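PDB 3LM3: DUF3863 domain-containing protein from Parabacteroides distasonis, which is of unknown function but is probably a glycoside hydrolase or deacetylase acting on carbohydrate substrates. Local coordinates for residues A[370-375]-A[383-388]; A[222-227]-A[240-245]; A[188-193]-A[339-344]. One frame throughout, in Å; residues are numbered along the deposited sequence. Where two conformers were deposited one is given.

Overall arrangement
The three contacts show how one antiparallel sheet can gather distant parts of a chain. Contact 1 pairs the last two strands of that sheet, and contact 3 packs a loop against 341-346, the strand at its other margin; their centres are about 16 Å apart. Contact 2, the packing of a short helical segment on a loop, touches both. R226 runs beside L372 and I385 of contact 1, its NH1 lying 3.6 Å from L372 CD2, while F222 CE2 is 3.6 Å from F343 CB of contact 3. No active site is identified here. Bound di(hydroxyethyl)ether comes to about 4 Å from the side chains of Y383 and R227, measured between nearest atoms.

Contact 1: residues A[370-375]-A[383-388]; sequences ALLRDW and YVIDFT
A370 faces both I385 and D386 in a classic beta bulge, set in the hairpin of strands 367-374 and 383-389 at one margin of a four-stranded antiparallel sheet. The pairing starts regularly near the connecting loop, where L372 and Y383 form a hydrogen-bonded pair: L372 N reaches Y383 O at 2.8 Å, and Y383 N returns a nearly straight bond to L372 O. L371 and V384 follow as a non-hydrogen-bonded pair, in which the CA-H of L371 also points at Y383 O. Then the register slips by one residue. The A370 carbonyl oxygen takes a firm bond from I385 N at 2.9 Å and a weak one from D386 N at 3.5 Å, while A370 N donates to D386 O. The extra residue, I385, has a nearly helical psi of -13°, which turns its side chain onto the face that already holds A370, L372 and D386. There its two branches divide the work: CG1 meets A370 CB at 3.7 Å, and CG2 rests on L372 CB at the same separation. With chi1 at 67°, CG1 sits between the backbone N and the carbonyl carbon, leaving CG2 to lean toward the leucine. The other face is simpler, with L371 CD2 against V384 CG2 at 3.7 Å. Within the bulge, D386 OD1 accepts a bond from T388 OG1, and D386 OD2 is salt-bridged to R368. The bulge thus places an apolar branch and a carboxylate side by side on one face, with one carbonyl oxygen shared firmly and weakly between two N-H groups.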
loop_
_atom_site.group_PDB
_atom_site.type_symbol
_atom_site.label_atom_id
_atom_site.label_comp_id
_atom_site.label_asym_id
_atom_site.label_seq_id
_atom_site.Cartn_x
_atom_site.Cartn_y
_atom_site.Cartn_z
ATOM N N ALA A 370 14.972 3.071 10.933
ATOM C CA ALA A 370 15.735 2.482 9.819
ATOM C C ALA A 370 17.225 2.744 9.978
ATOM O O ALA A 370 17.642 3.886 10.236
ATOM C CB ALA A 370 15.292 3.078 8.493
ATOM N N LEU A 371 18.013 1.695 9.767
ATOM C CA LEU A 371 19.462 1.759 9.798
ATOM C C LEU A 371 19.960 1.396 8.394
ATOM O O LEU A 371 19.439 0.451 7.770
ATOM C CB LEU A 371 20.010 0.750 10.810
ATOM C CG LEU A 371 19.522 0.896 12.247
ATOM C CD1 LEU A 371 20.100 -0.249 13.111
ATOM C CD2 LEU A 371 19.893 2.250 12.805
ATOM N N LEU A 372 20.962 2.117 7.913
ATOM C CA LEU A 372 21.512 1.907 6.571
ATOM C C LEU A 372 23.016 1.768 6.687
ATOM O O LEU A 372 23.675 2.549 7.413
ATOM C CB LEU A 372 21.195 3.101 5.685
ATOM C CG LEU A 372 21.514 2.916 4.198
ATOM C CD1 LEU A 372 20.602 1.883 3.530
ATOM C CD2 LEU A 372 21.426 4.239 3.479
ATOM N N ARG A 373 23.567 0.803 5.952
ATOM C CA ARG A 373 25.004 0.487 6.026
ATOM C C ARG A 373 25.553 0.217 4.628
ATOM O O ARG A 373 24.885 -0.414 3.822
ATOM C CB ARG A 373 25.238 -0.724 6.915
ATOM C CG ARG A 373 26.701 -1.084 7.121
ATOM C CD ARG A 373 26.879 -2.130 8.231
ATOM N NE ARG A 373 26.293 -3.431 7.923
ATOM C CZ ARG A 373 26.956 -4.474 7.413
ATOM N NH1 ARG A 373 28.249 -4.369 7.130
ATOM N NH2 ARG A 373 26.325 -5.622 7.182
ATOM N N ASP A 374 26.734 0.758 4.339
ATOM C CA ASP A 374 27.494 0.475 3.124
ATOM C C ASP A 374 28.323 -0.744 3.457
ATOM O O ASP A 374 29.445 -0.603 3.983
ATOM C CB ASP A 374 28.365 1.697 2.742
ATOM C CG ASP A 374 29.366 1.401 1.648
ATOM O OD1 ASP A 374 29.143 0.448 0.892
ATOM O OD2 ASP A 374 30.395 2.126 1.572
ATOM N N TRP A 375 27.816 -1.934 3.146
ATOM C CA TRP A 375 28.469 -3.172 3.541
ATOM C C TRP A 375 29.666 -3.501 2.640
ATOM O O TRP A 375 30.435 -4.393 2.976
ATOM C CB TRP A 375 27.489 -4.353 3.644
ATOM C CG TRP A 375 26.895 -4.772 2.341
ATOM C CD1 TRP A 375 25.739 -4.328 1.792
ATOM C CD2 TRP A 375 27.412 -5.762 1.459
ATOM N NE1 TRP A 375 25.522 -4.953 0.604
ATOM C CE2 TRP A 375 26.541 -5.826 0.358
ATOM C CE3 TRP A 375 28.548 -6.582 1.476
ATOM C CZ2 TRP A 375 26.742 -6.704 -0.713
ATOM C CZ3 TRP A 375 28.767 -7.434 0.387
ATOM C CH2 TRP A 375 27.865 -7.489 -0.683
ATOM N N TYR A 383 24.092 3.608 9.992
ATOM C CA TYR A 383 23.592 4.910 10.360
ATOM C C TYR A 383 22.079 4.907 10.445
ATOM O O TYR A 383 21.396 4.306 9.638
ATOM C CB TYR A 383 24.015 5.951 9.321
ATOM C CG TYR A 383 25.494 6.213 9.333
ATOM C CD1 TYR A 383 26.379 5.347 8.704
ATOM C CD2 TYR A 383 26.003 7.300 10.008
ATOM C CE1 TYR A 383 27.756 5.583 8.743
ATOM C CE2 TYR A 383 27.385 7.548 10.055
ATOM C CZ TYR A 383 28.242 6.682 9.418
ATOM O OH TYR A 383 29.619 6.911 9.460
ATOM N N VAL A 384 21.563 5.658 11.406
ATOM C CA VAL A 384 20.144 5.923 11.486
ATOM C C VAL A 384 19.773 6.861 10.354
ATOM O O VAL A 384 20.256 7.988 10.273
ATOM C CB VAL A 384 19.764 6.600 12.830
ATOM C CG1 VAL A 384 18.248 6.918 12.889
ATOM C CG2 VAL A 384 20.143 5.731 14.031
ATOM N N ILE A 385 18.864 6.402 9.479
ATOM C CA ILE A 385 18.310 7.252 8.430
ATOM C C ILE A 385 16.847 7.634 8.668
ATOM O O ILE A 385 16.313 8.513 7.983
ATOM C CB ILE A 385 18.479 6.661 7.000
ATOM C CG1 ILE A 385 17.648 5.397 6.795
ATOM C CG2 ILE A 385 19.967 6.410 6.727
ATOM C CD1 ILE A 385 17.487 5.033 5.289
ATOM N N ASP A 386 16.187 6.970 9.614
ATOM C CA ASP A 386 14.818 7.321 9.995
ATOM C C ASP A 386 14.636 6.948 11.453
ATOM O O ASP A 386 14.969 5.840 11.866
ATOM C CB ASP A 386 13.781 6.581 9.125
ATOM C CG ASP A 386 12.393 7.166 9.235
ATOM O OD1 ASP A 386 11.699 6.806 10.227
ATOM O OD2 ASP A 386 12.012 7.922 8.291
ATOM N N PHE A 387 14.092 7.870 12.239
ATOM C CA PHE A 387 13.608 7.580 13.574
ATOM C C PHE A 387 12.392 8.454 13.761
ATOM O O PHE A 387 12.511 9.688 13.847
ATOM C CB PHE A 387 14.672 7.853 14.638
ATOM C CG PHE A 387 14.195 7.567 16.033
ATOM C CD1 PHE A 387 13.822 6.267 16.396
ATOM C CD2 PHE A 387 14.133 8.566 16.978
ATOM C CE1 PHE A 387 13.362 5.997 17.671
ATOM C CE2 PHE A 387 13.673 8.289 18.270
ATOM C CZ PHE A 387 13.305 7.009 18.611
ATOM N N THR A 388 11.215 7.828 13.737
ATOM C CA THR A 388 9.950 8.524 13.774
ATOM C C THR A 388 9.188 8.000 14.983
ATOM O O THR A 388 8.833 6.832 15.038
ATOM C CB THR A 388 9.163 8.258 12.477
ATOM O OG1 THR A 388 9.928 8.655 11.339
ATOM C CG2 THR A 388 7.825 9.015 12.452
#

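Contact 2: residues A[222-227]-A[240-245]; sequences FICARR and SRRGVG
C224 packs against R242 in the tight half of this contact, where a weakly bonded helical turn meets the loop that leads to helix 247-253. With CG anti to its N (chi1 -177°), R242 lays CB, CG and CD alongside the sulfur: C224 SG lies 3.9 Å from R242 CB and 4.1 Å from R242 CD. The chain then bends at chi3 and carries the guanidinium to a salt bridge with D352, with NE bonded to E248 O. Beside this pair the two backbones meet through CA-H...O contacts, S240 CA to C224 O at 3.5 Å and A225 CA to S240 O at the same distance. The R227 side chain is the loose part, partly exposed and modelled in two conformers. Its CB comes only to 4.2 Å from S240 CB, and the rest leads away to a cation-pi contact with Y238; the R227 carbonyl lies closer to S240 CB, though how close is doubtful. K418 NZ takes the carbonyls of A225 and R227, and S240 OG is bonded to G229 O. Between the two segments themselves, packing and CA-H...O contacts remain, flanked by backbone bonds of R242 with D221 and S240 with G229.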
loop_
_atom_site.group_PDB
_atom_site.type_symbol
_atom_site.label_atom_id
_atom_site.label_comp_id
_atom_site.label_asym_id
_atom_site.label_seq_id
_atom_site.Cartn_x
_atom_site.Cartn_y
_atom_site.Cartn_z
ATOM N N PHE A 222 12.680 -1.202 -0.190
ATOM C CA PHE A 222 13.010 -0.224 0.846
ATOM C C PHE A 222 14.194 0.662 0.476
ATOM O O PHE A 222 14.238 1.844 0.835
ATOM C CB PHE A 222 13.309 -0.913 2.181
ATOM C CG PHE A 222 12.113 -1.521 2.861
ATOM C CD1 PHE A 222 11.041 -0.735 3.229
ATOM C CD2 PHE A 222 12.132 -2.839 3.289
ATOM C CE1 PHE A 222 9.978 -1.271 3.914
ATOM C CE2 PHE A 222 11.057 -3.383 3.985
ATOM C CZ PHE A 222 10.006 -2.588 4.327
ATOM N N ILE A 223 15.164 0.121 -0.247
ATOM C CA ILE A 223 16.315 0.930 -0.666
ATOM C C ILE A 223 15.875 2.024 -1.644
ATOM O O ILE A 223 16.277 3.188 -1.511
ATOM C CB ILE A 223 17.432 0.032 -1.233
ATOM C CG1 ILE A 223 18.051 -0.763 -0.049
ATOM C CG2 ILE A 223 18.504 0.868 -1.924
ATOM C CD1 ILE A 223 18.953 -1.900 -0.447
ATOM N N CYS A 224 15.027 1.691 -2.607
ATOM C CA CYS A 224 14.543 2.681 -3.555
ATOM C C CYS A 224 13.696 3.752 -2.874
ATOM O O CYS A 224 13.746 4.936 -3.231
ATOM C CB CYS A 224 13.716 2.021 -4.646
ATOM S SG CYS A 224 14.566 0.682 -5.546
ATOM N N ALA A 225 12.904 3.324 -1.891
ATOM C CA ALA A 225 11.891 4.179 -1.269
ATOM C C ALA A 225 12.451 5.191 -0.304
ATOM O O ALA A 225 11.705 6.038 0.178
ATOM C CB ALA A 225 10.831 3.293 -0.584
ATOM N N ARG A 226 13.749 5.151 0.008
ATOM C CA ARG A 226 14.380 6.176 0.833
ATOM C C ARG A 226 14.268 7.548 0.202
ATOM O O ARG A 226 14.192 8.542 0.911
ATOM C CB ARG A 226 15.887 5.909 1.021
ATOM C CG ARG A 226 16.241 4.650 1.743
ATOM C CD ARG A 226 17.754 4.415 1.643
ATOM N NE ARG A 226 18.171 4.313 0.246
ATOM C CZ ARG A 226 19.253 4.848 -0.312
ATOM N NH1 ARG A 226 20.157 5.517 0.412
ATOM N NH2 ARG A 226 19.471 4.691 -1.599
ATOM N N ARG A 227 14.305 7.619 -1.119
ATOM C CA ARG A 227 14.301 8.895 -1.861
ATOM C C ARG A 227 12.936 9.542 -1.930
ATOM O O ARG A 227 11.953 8.880 -1.854
ATOM C CB ARG A 227 14.742 8.680 -3.305
ATOM C CG ARG A 227 16.216 8.736 -3.544
ATOM C CD ARG A 227 16.972 7.597 -2.862
ATOM N NE ARG A 227 18.417 7.779 -3.004
ATOM C CZ ARG A 227 19.129 7.586 -4.129
ATOM N NH1 ARG A 227 18.564 7.217 -5.263
ATOM N NH2 ARG A 227 20.437 7.811 -4.107
ATOM N N SER A 240 11.448 6.637 -6.349
ATOM C CA SER A 240 11.040 6.321 -4.981
ATOM C C SER A 240 9.807 5.425 -4.830
ATOM O O SER A 240 9.507 4.989 -3.720
ATOM C CB SER A 240 10.806 7.610 -4.215
ATOM O OG SER A 240 9.693 8.265 -4.734
ATOM N N ARG A 241 9.140 5.106 -5.944
ATOM C CA ARG A 241 7.994 4.194 -5.928
ATOM C C ARG A 241 8.278 2.824 -6.481
ATOM O O ARG A 241 7.362 2.021 -6.697
ATOM C CB ARG A 241 6.816 4.819 -6.681
ATOM C CG ARG A 241 6.311 6.113 -6.070
ATOM C CD ARG A 241 5.910 5.947 -4.601
ATOM N NE ARG A 241 4.895 4.912 -4.476
ATOM C CZ ARG A 241 4.495 4.363 -3.335
ATOM N NH1 ARG A 241 5.056 4.724 -2.182
ATOM N NH2 ARG A 241 3.532 3.440 -3.381
ATOM N N ARG A 242 9.562 2.508 -6.660
ATOM C CA ARG A 242 9.939 1.196 -7.154
ATOM C C ARG A 242 9.830 0.073 -6.104
ATOM O O ARG A 242 10.379 0.160 -4.990
ATOM C CB ARG A 242 11.353 1.250 -7.704
ATOM C CG ARG A 242 11.797 -0.065 -8.300
ATOM C CD ARG A 242 12.978 0.147 -9.255
ATOM N NE ARG A 242 12.523 0.776 -10.488
ATOM C CZ ARG A 242 12.835 1.998 -10.930
ATOM N NH1 ARG A 242 13.699 2.783 -10.305
ATOM N NH2 ARG A 242 12.292 2.453 -12.053
ATOM N N GLY A 243 9.175 -1.014 -6.523
ATOM C CA GLY A 243 9.058 -2.209 -5.740
ATOM C C GLY A 243 8.375 -3.279 -6.543
ATOM O O GLY A 243 8.949 -3.761 -7.533
ATOM N N VAL A 244 7.142 -3.630 -6.177
ATOM C CA VAL A 244 6.361 -4.591 -6.945
ATOM C C VAL A 244 5.421 -3.976 -7.966
ATOM O O VAL A 244 4.878 -4.693 -8.801
ATOM C CB VAL A 244 5.567 -5.563 -6.042
ATOM C CG1 VAL A 244 6.498 -6.339 -5.086
ATOM C CG2 VAL A 244 4.470 -4.806 -5.283
ATOM N N GLY A 245 5.263 -2.665 -7.936
ATOM C CA GLY A 245 4.339 -2.031 -8.861
ATOM C C GLY A 245 4.857 -2.186 -10.290
ATOM O O GLY A 245 6.063 -2.038 -10.555
#

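Contact 3: residues A[188-193]-A[339-344]; sequences PSYPFY and WNYRFV
Y190 and Y341 have their CA atoms 7.4 Å apart, too far for strand pairing, so loop 188-193 lies beside strand 341-346 and leaves side chains to fill the interval. The alternate residues W339, Y341 and F343 all direct their side chains at the loop. Y341 is central. Its hydroxyl donates to P191 O at 2.6 Å, close to the plane of its own ring, and receives the NE1 of W329 in helix 322-332. Y190 CB sits over one face of the Y341 ring in a CH-pi contact, 3.5 Å from the centroid, and that face also receives the edge of the Y190 ring in a T-shaped pair, the planes at 74°. On the opposite side W339 is displaced, with Y341 CE2 over the rim of the indole. F343 completes the cluster in the same style: its edge meets the face of Y190, with F343 CZ 3.5 Å above the centre of the ring and the planes at 79°. With chi1 at -100°, off a staggered value, Y190 sets its ring against both neighbours, and its hydroxyl is bonded to H269 and to W281 N. At the other end W339 CZ2 meets F192 CB at 3.5 Å and W339 CH2 meets P188 CG at 3.9 Å; W339 NE1 is bonded to N336 OD1. A phenylalanine in place of Y341 would keep the ring between Y190 and W339 but is likely to leave P191 O without its donor and the indole N-H of W329 without its acceptor. Loop and strand are therefore joined by T-shaped ring pairs together with CH-pi and aliphatic contacts, while the short hydroxyl-to-carbonyl bond ties the loop to the strand at P191.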
loop_
_atom_site.group_PDB
_atom_site.type_symbol
_atom_site.label_atom_id
_atom_site.label_comp_id
_atom_site.label_asym_id
_atom_site.label_seq_id
_atom_site.Cartn_x
_atom_site.Cartn_y
_atom_site.Cartn_z
ATOM N N PRO A 188 4.170 2.759 9.839
ATOM C CA PRO A 188 4.612 1.398 9.525
ATOM C C PRO A 188 4.162 0.991 8.142
ATOM O O PRO A 188 3.178 1.510 7.623
ATOM C CB PRO A 188 3.896 0.513 10.576
ATOM C CG PRO A 188 3.512 1.495 11.686
ATOM C CD PRO A 188 3.176 2.767 10.939
ATOM N N SER A 189 4.888 0.058 7.529
ATOM C CA SER A 189 4.521 -0.461 6.224
ATOM C C SER A 189 3.682 -1.718 6.319
ATOM O O SER A 189 3.052 -2.094 5.342
ATOM C CB SER A 189 5.744 -0.698 5.371
ATOM O OG SER A 189 6.513 -1.778 5.844
ATOM N N TYR A 190 3.679 -2.380 7.455
ATOM C CA TYR A 190 2.838 -3.555 7.681
ATOM C C TYR A 190 1.629 -3.131 8.501
ATOM O O TYR A 190 1.517 -1.953 8.922
ATOM C CB TYR A 190 3.638 -4.691 8.333
ATOM C CG TYR A 190 4.136 -5.803 7.398
ATOM C CD1 TYR A 190 4.402 -5.574 6.044
ATOM C CD2 TYR A 190 4.391 -7.067 7.918
ATOM C CE1 TYR A 190 4.850 -6.594 5.227
ATOM C CE2 TYR A 190 4.845 -8.102 7.109
ATOM C CZ TYR A 190 5.092 -7.854 5.764
ATOM O OH TYR A 190 5.633 -8.860 4.974
ATOM N N PRO A 191 0.679 -4.055 8.704
ATOM C CA PRO A 191 -0.633 -3.614 9.178
ATOM C C PRO A 191 -0.607 -3.117 10.608
ATOM O O PRO A 191 0.166 -3.598 11.445
ATOM C CB PRO A 191 -1.488 -4.868 9.070
ATOM C CG PRO A 191 -0.816 -5.620 7.931
ATOM C CD PRO A 191 0.647 -5.443 8.191
ATOM N N PHE A 192 -1.450 -2.122 10.886
ATOM C CA PHE A 192 -1.585 -1.571 12.231
ATOM C C PHE A 192 -2.966 -0.965 12.411
ATOM O O PHE A 192 -3.647 -0.675 11.430
ATOM C CB PHE A 192 -0.509 -0.500 12.517
ATOM C CG PHE A 192 -0.580 0.721 11.601
ATOM C CD1 PHE A 192 -0.062 0.668 10.325
ATOM C CD2 PHE A 192 -1.164 1.914 12.028
ATOM C CE1 PHE A 192 -0.112 1.764 9.486
ATOM C CE2 PHE A 192 -1.231 3.015 11.175
ATOM C CZ PHE A 192 -0.722 2.936 9.907
ATOM N N TYR A 193 -3.359 -0.773 13.673
ATOM C CA TYR A 193 -4.574 -0.009 14.011
ATOM C C TYR A 193 -4.182 1.461 14.183
ATOM O O TYR A 193 -3.319 1.781 15.005
ATOM C CB TYR A 193 -5.170 -0.546 15.300
ATOM C CG TYR A 193 -5.691 -1.962 15.264
ATOM C CD1 TYR A 193 -6.894 -2.269 14.666
ATOM C CD2 TYR A 193 -5.014 -2.977 15.904
ATOM C CE1 TYR A 193 -7.400 -3.539 14.697
ATOM C CE2 TYR A 193 -5.508 -4.283 15.917
ATOM C CZ TYR A 193 -6.710 -4.554 15.350
ATOM O OH TYR A 193 -7.260 -5.840 15.338
ATOM N N TRP A 339 2.185 -6.672 17.792
ATOM C CA TRP A 339 3.081 -6.784 16.648
ATOM C C TRP A 339 4.359 -5.988 16.835
ATOM O O TRP A 339 4.431 -5.059 17.621
ATOM C CB TRP A 339 2.402 -6.353 15.341
ATOM C CG TRP A 339 1.819 -4.971 15.352
ATOM C CD1 TRP A 339 0.523 -4.639 15.624
ATOM C CD2 TRP A 339 2.492 -3.734 15.048
ATOM N NE1 TRP A 339 0.344 -3.297 15.503
ATOM C CE2 TRP A 339 1.538 -2.709 15.173
ATOM C CE3 TRP A 339 3.790 -3.397 14.680
ATOM C CZ2 TRP A 339 1.853 -1.375 14.967
ATOM C CZ3 TRP A 339 4.096 -2.060 14.465
ATOM C CH2 TRP A 339 3.135 -1.069 14.633
ATOM N N ASN A 340 5.387 -6.413 16.114
ATOM C CA ASN A 340 6.692 -5.794 16.157
ATOM C C ASN A 340 7.371 -6.284 14.888
ATOM O O ASN A 340 7.681 -7.460 14.783
ATOM C CB ASN A 340 7.438 -6.217 17.435
ATOM C CG ASN A 340 8.749 -5.506 17.624
ATOM O OD1 ASN A 340 9.391 -5.100 16.684
ATOM N ND2 ASN A 340 9.146 -5.349 18.893
ATOM N N TYR A 341 7.506 -5.413 13.890
ATOM C CA TYR A 341 7.972 -5.821 12.570
ATOM C C TYR A 341 9.430 -5.456 12.321
ATOM O O TYR A 341 9.906 -4.387 12.737
ATOM C CB TYR A 341 7.144 -5.184 11.478
ATOM C CG TYR A 341 5.656 -5.366 11.603
ATOM C CD1 TYR A 341 5.073 -6.635 11.667
ATOM C CD2 TYR A 341 4.808 -4.267 11.612
ATOM C CE1 TYR A 341 3.695 -6.803 11.739
ATOM C CE2 TYR A 341 3.425 -4.412 11.684
ATOM C CZ TYR A 341 2.880 -5.684 11.758
ATOM O OH TYR A 341 1.504 -5.847 11.784
ATOM N N ARG A 342 10.126 -6.374 11.676
ATOM C CA ARG A 342 11.516 -6.191 11.282
ATOM C C ARG A 342 11.688 -6.639 9.841
ATOM O O ARG A 342 11.071 -7.627 9.418
ATOM C CB ARG A 342 12.440 -7.023 12.164
ATOM C CG ARG A 342 12.470 -6.547 13.597
ATOM C CD ARG A 342 13.241 -7.494 14.491
ATOM N NE ARG A 342 12.569 -8.778 14.507
ATOM C CZ ARG A 342 13.101 -9.950 14.833
ATOM N NH1 ARG A 342 14.381 -10.048 15.207
ATOM N NH2 ARG A 342 12.332 -11.042 14.798
ATOM N N PHE A 343 12.525 -5.896 9.111
ATOM C CA PHE A 343 12.944 -6.250 7.769
ATOM C C PHE A 343 14.421 -6.012 7.592
ATOM O O PHE A 343 14.967 -5.090 8.197
ATOM C CB PHE A 343 12.180 -5.433 6.715
ATOM C CG PHE A 343 10.702 -5.593 6.808
ATOM C CD1 PHE A 343 10.076 -6.696 6.257
ATOM C CD2 PHE A 343 9.928 -4.660 7.473
ATOM C CE1 PHE A 343 8.710 -6.880 6.412
ATOM C CE2 PHE A 343 8.534 -4.845 7.606
ATOM C CZ PHE A 343 7.939 -5.950 7.060
ATOM N N VAL A 344 15.037 -6.832 6.753
ATOM C CA VAL A 344 16.432 -6.657 6.332
ATOM C C VAL A 344 16.484 -6.812 4.820
ATOM O O VAL A 344 15.883 -7.753 4.274
ATOM C CB VAL A 344 17.361 -7.689 6.988
ATOM C CG1 VAL A 344 18.783 -7.580 6.413
ATOM C CG2 VAL A 344 17.352 -7.538 8.505
#